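Local atomic coordinates of mandelate racemase/muconate lactonizing enzyme family protein (Azoarcus sp., PDB entry 2QDE), a protein that belongs to the mandelate racemase/muconate lactonizing enzyme family of the enolase superfamily and holds a barium ion at its metal site. Residues T106-F109 with A110-L114; E368-E371 with D372-R375. All coordinates share one frame; numbering follows the deposited sequence.

Contact 1: residues T106-F109 with A110-L114; sequences TVDF and ALHDL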
loop_
_atom_site.group_PDB
_atom_site.type_symbol
_atom_site.label_atom_id
_atom_site.label_comp_id
_atom_site.label_asym_id
_atom_site.label_seq_id
_atom_site.Cartn_x
_atom_site.Cartn_y
_atom_site.Cartn_z
ATOM N N THR A 106 -9.857 -29.933 -23.409
ATOM C CA THR A 106 -10.304 -31.110 -24.133
ATOM C C THR A 106 -9.135 -32.021 -24.503
ATOM O O THR A 106 -9.226 -33.247 -24.380
ATOM C CB THR A 106 -11.062 -30.697 -25.394
ATOM O OG1 THR A 106 -12.191 -29.902 -25.014
ATOM C CG2 THR A 106 -11.553 -31.923 -26.152
ATOM N N VAL A 107 -8.039 -31.421 -24.954
ATOM C CA VAL A 107 -6.849 -32.176 -25.316
ATOM C C VAL A 107 -6.295 -32.865 -24.066
ATOM O O VAL A 107 -5.973 -34.052 -24.080
ATOM C CB VAL A 107 -5.767 -31.240 -25.905
ATOM C CG1 VAL A 107 -4.451 -31.996 -26.078
ATOM C CG2 VAL A 107 -6.239 -30.684 -27.238
ATOM N N ASP A 108 -6.202 -32.096 -22.985
ATOM C CA ASP A 108 -5.700 -32.584 -21.701
ATOM C C ASP A 108 -6.511 -33.788 -21.209
ATOM O O ASP A 108 -5.944 -34.768 -20.717
ATOM C CB ASP A 108 -5.762 -31.440 -20.675
ATOM C CG ASP A 108 -5.465 -31.893 -19.253
ATOM O OD1 ASP A 108 -4.403 -31.519 -18.705
ATOM O OD2 ASP A 108 -6.297 -32.623 -18.677
ATOM N N PHE A 109 -7.834 -33.709 -21.340
ATOM C CA PHE A 109 -8.715 -34.794 -20.904
ATOM C C PHE A 109 -8.406 -36.094 -21.640
ATOM O O PHE A 109 -8.322 -37.155 -21.020
ATOM C CB PHE A 109 -10.190 -34.453 -21.145
ATOM C CG PHE A 109 -10.681 -33.240 -20.395
ATOM C CD1 PHE A 109 -10.005 -32.764 -19.267
ATOM C CD2 PHE A 109 -11.836 -32.580 -20.815
ATOM C CE1 PHE A 109 -10.476 -31.645 -18.571
ATOM C CE2 PHE A 109 -12.315 -31.461 -20.130
ATOM C CZ PHE A 109 -11.632 -30.996 -19.007
ATOM N N ALA A 110 -8.252 -36.001 -22.961
ATOM C CA ALA A 110 -7.970 -37.171 -23.791
ATOM C C ALA A 110 -6.568 -37.713 -23.549
ATOM O O ALA A 110 -6.324 -38.904 -23.708
ATOM C CB ALA A 110 -8.159 -36.833 -25.281
ATOM N N LEU A 111 -5.639 -36.846 -23.170
ATOM C CA LEU A 111 -4.280 -37.306 -22.904
ATOM C C LEU A 111 -4.289 -38.165 -21.638
ATOM O O LEU A 111 -3.705 -39.252 -21.613
ATOM C CB LEU A 111 -3.324 -36.114 -22.745
ATOM C CG LEU A 111 -2.870 -35.446 -24.049
ATOM C CD1 LEU A 111 -2.196 -34.112 -23.756
ATOM C CD2 LEU A 111 -1.913 -36.380 -24.793
ATOM N N HIS A 112 -4.967 -37.685 -20.596
ATOM C CA HIS A 112 -5.043 -38.436 -19.344
ATOM C C HIS A 112 -5.762 -39.765 -19.559
ATOM O O HIS A 112 -5.391 -40.779 -18.975
ATOM C CB HIS A 112 -5.784 -37.644 -18.262
ATOM C CG HIS A 112 -4.945 -36.597 -17.597
ATOM N ND1 HIS A 112 -4.744 -35.346 -18.142
ATOM C CD2 HIS A 112 -4.249 -36.618 -16.435
ATOM C CE1 HIS A 112 -3.961 -34.642 -17.342
ATOM N NE2 HIS A 112 -3.648 -35.390 -16.300
ATOM N N ASP A 113 -6.806 -39.748 -20.382
ATOM C CA ASP A 113 -7.555 -40.969 -20.664
ATOM C C ASP A 113 -6.630 -41.979 -21.340
ATOM O O ASP A 113 -6.555 -43.138 -20.932
ATOM C CB ASP A 113 -8.746 -40.667 -21.572
ATOM C CG ASP A 113 -9.548 -41.906 -21.907
ATOM O OD1 ASP A 113 -10.011 -42.587 -20.970
ATOM O OD2 ASP A 113 -9.719 -42.196 -23.113
ATOM N N LEU A 114 -5.913 -41.522 -22.361
ATOM C CA LEU A 114 -4.994 -42.373 -23.100
ATOM C C LEU A 114 -3.849 -42.897 -22.235
ATOM O O LEU A 114 -3.449 -44.053 -22.365
ATOM C CB LEU A 114 -4.448 -41.612 -24.306
ATOM C CG LEU A 114 -3.527 -42.349 -25.283
ATOM C CD1 LEU A 114 -4.137 -43.685 -25.688
ATOM C CD2 LEU A 114 -3.305 -41.460 -26.503
#

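Contact 2: residues E368-E371 with D372-R375; sequences ELNE and DLVR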
loop_
_atom_site.group_PDB
_atom_site.type_symbol
_atom_site.label_atom_id
_atom_site.label_comp_id
_atom_site.label_asym_id
_atom_site.label_seq_id
_atom_site.Cartn_x
_atom_site.Cartn_y
_atom_site.Cartn_z
ATOM N N GLU A 368 -16.991 -45.719 -21.840
ATOM C CA GLU A 368 -17.168 -46.496 -23.072
ATOM C C GLU A 368 -18.200 -45.748 -23.909
ATOM O O GLU A 368 -19.351 -45.603 -23.495
ATOM C CB GLU A 368 -17.716 -47.886 -22.755
ATOM C CG GLU A 368 -16.933 -48.649 -21.717
ATOM C CD GLU A 368 -15.798 -49.434 -22.315
ATOM O OE1 GLU A 368 -15.094 -48.886 -23.197
ATOM O OE2 GLU A 368 -15.605 -50.599 -21.903
ATOM N N LEU A 369 -17.795 -45.278 -25.082
ATOM C CA LEU A 369 -18.706 -44.531 -25.939
ATOM C C LEU A 369 -19.700 -45.374 -26.728
ATOM O O LEU A 369 -19.372 -46.448 -27.236
ATOM C CB LEU A 369 -17.925 -43.663 -26.935
ATOM C CG LEU A 369 -17.326 -42.333 -26.473
ATOM C CD1 LEU A 369 -16.688 -41.636 -27.663
ATOM C CD2 LEU A 369 -18.408 -41.447 -25.873
ATOM N N ASN A 370 -20.925 -44.876 -26.816
ATOM C CA ASN A 370 -21.948 -45.535 -27.603
ATOM C C ASN A 370 -21.678 -44.923 -28.979
ATOM O O ASN A 370 -22.190 -43.850 -29.293
ATOM C CB ASN A 370 -23.337 -45.139 -27.100
ATOM C CG ASN A 370 -24.452 -45.757 -27.920
ATOM O OD1 ASN A 370 -24.284 -46.020 -29.113
ATOM N ND2 ASN A 370 -25.602 -45.970 -27.295
ATOM N N GLU A 371 -20.852 -45.594 -29.777
ATOM C CA GLU A 371 -20.467 -45.091 -31.096
ATOM C C GLU A 371 -21.604 -44.723 -32.052
ATOM O O GLU A 371 -21.560 -43.667 -32.693
ATOM C CB GLU A 371 -19.541 -46.091 -31.797
ATOM C CG GLU A 371 -18.225 -46.371 -31.077
ATOM C CD GLU A 371 -17.352 -45.137 -30.903
ATOM O OE1 GLU A 371 -17.444 -44.198 -31.731
ATOM O OE2 GLU A 371 -16.550 -45.117 -29.939
ATOM N N ASP A 372 -22.614 -45.579 -32.172
ATOM C CA ASP A 372 -23.698 -45.252 -33.080
ATOM C C ASP A 372 -24.512 -44.047 -32.608
ATOM O O ASP A 372 -24.979 -43.257 -33.429
ATOM C CB ASP A 372 -24.584 -46.485 -33.348
ATOM C CG ASP A 372 -24.813 -47.332 -32.124
ATOM O OD1 ASP A 372 -25.640 -46.921 -31.278
ATOM O OD2 ASP A 372 -24.177 -48.419 -32.007
ATOM N N LEU A 373 -24.661 -43.881 -31.296
ATOM C CA LEU A 373 -25.397 -42.730 -30.775
ATOM C C LEU A 373 -24.597 -41.475 -31.104
ATOM O O LEU A 373 -25.160 -40.430 -31.440
ATOM C CB LEU A 373 -25.590 -42.844 -29.258
ATOM C CG LEU A 373 -26.211 -41.638 -28.544
ATOM C CD1 LEU A 373 -27.563 -41.298 -29.147
ATOM C CD2 LEU A 373 -26.355 -41.952 -27.058
ATOM N N VAL A 374 -23.276 -41.582 -31.013
ATOM C CA VAL A 374 -22.419 -40.450 -31.323
ATOM C C VAL A 374 -22.689 -40.015 -32.761
ATOM O O VAL A 374 -22.873 -38.829 -33.040
ATOM C CB VAL A 374 -20.937 -40.811 -31.171
ATOM C CG1 VAL A 374 -20.070 -39.768 -31.856
ATOM C CG2 VAL A 374 -20.583 -40.894 -29.692
ATOM N N ARG A 375 -22.712 -40.979 -33.676
ATOM C CA ARG A 375 -22.982 -40.660 -35.071
ATOM C C ARG A 375 -24.344 -39.988 -35.219
ATOM O O ARG A 375 -24.485 -39.051 -35.995
ATOM C CB ARG A 375 -22.926 -41.918 -35.942
ATOM C CG ARG A 375 -21.521 -42.335 -36.317
ATOM C CD ARG A 375 -21.546 -43.463 -37.332
ATOM N NE ARG A 375 -21.912 -44.739 -36.719
ATOM C CZ ARG A 375 -21.086 -45.484 -35.985
ATOM N NH1 ARG A 375 -19.840 -45.085 -35.767
ATOM N NH2 ARG A 375 -21.506 -46.631 -35.466
#

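Contact 1: residues T106-F109 with A110-L114
Asp108 and His112 meet one helical turn apart in a local, buried contact within helix 101-119, part of the N-terminal alpha/beta domain that accompanies the barrel in enolase-superfamily proteins. The backbone keeps alpha-helical i to i+4 bonding, as in Leu111 N to Val107 O at 3.0 Å. His112 adds a side-chain bond to this pattern. His112 ND1 donates to Asp108 O at 2.9 Å. His112 N gives to Asp108 O as well, at 3.1 Å. The two donors reach that oxygen from opposite faces of the carbonyl plane. A chi1 of 171° turns the Asp108 carboxylate toward the carbonyl side of its residue, beside the imidazole; the planes are 34° apart. That carboxylate is gripped from outside: OD2 accepts from Leu277 N and OD1 from Leu278 N, at the start of helix 277-290. On another side of the helix, Val107 and Leu111 run side by side, with Val107 CG1 3.9 Å from Leu111 CD1. Helix 86-96 packs here through Met93 and Ile89. Strands 31-40 and 45-49 meet Thr106 and Ala110. The His112 ND1 bond is nearly straight at 169° and lies in the ring plane, but it comes from above the carbonyl plane of Asp108.

Contact 2: residues E368-E371 with D372-R375
Asn370 caps the amino end of helix 371-377 at the N-cap position, in a local contact where a loop turns into the helix. Asn370 OD1 accepts from Leu373 N at 3.1 Å. The donor stands well above the amide plane, 58° out of it, so the bond does not follow a lone pair. Asn370 O takes the next amide, Val374 N, at 3.0 Å and nearly along the C=O axis. The side chain and the carbonyl of one residue thus serve two NH groups of the first turn. An extended chi1 of 178° sets the Asn370 amide against Leu373, and Asn370 CG is 3.4 Å from Leu373 CB. The two side chains cross at about a right angle. Asp372 OD1 also lies close, 2.7 Å from Asn370 OD1. Both atoms are acceptors, and this is no hydrogen bond; Asp372 OD1 has a salt bridge to Arg376. Further out, Leu369 CD2 approaches Val374 CG2 loosely at 4.4 Å. Glu371 OE1 forms a salt bridge with Lys37 on strand 31-40, tying the helix start to the N-terminal domain. Backbone hydrogen bonds pair Glu368 with Leu347 and Asn370 with Ile345, and hold the incoming loop. Arg375 bends back at chi3 (-75°), placing its guanidinium face over Glu371 O, which lies 3.7 Å from the plane and over its centre.

In the fold
Contact 1 comes first along the chain, inside helix 101-119. Contact 2 follows much later, where the loop after strand 356-358 enters helix 371-377. Their centres are 18 Å apart and their nearest atoms about 8 Å, so they do not touch. Even so, both contact strand 31-40 of the four-stranded antiparallel sheet. Residues 106-114 pack on it through Leu36 and Leu38, and residues 368-375 reach it through Lys37. Asp113 also accepts from Leu365, a little before contact 2. The late chain segment therefore returns to the N-terminal domain, and strand 385-387 then joins the same sheet.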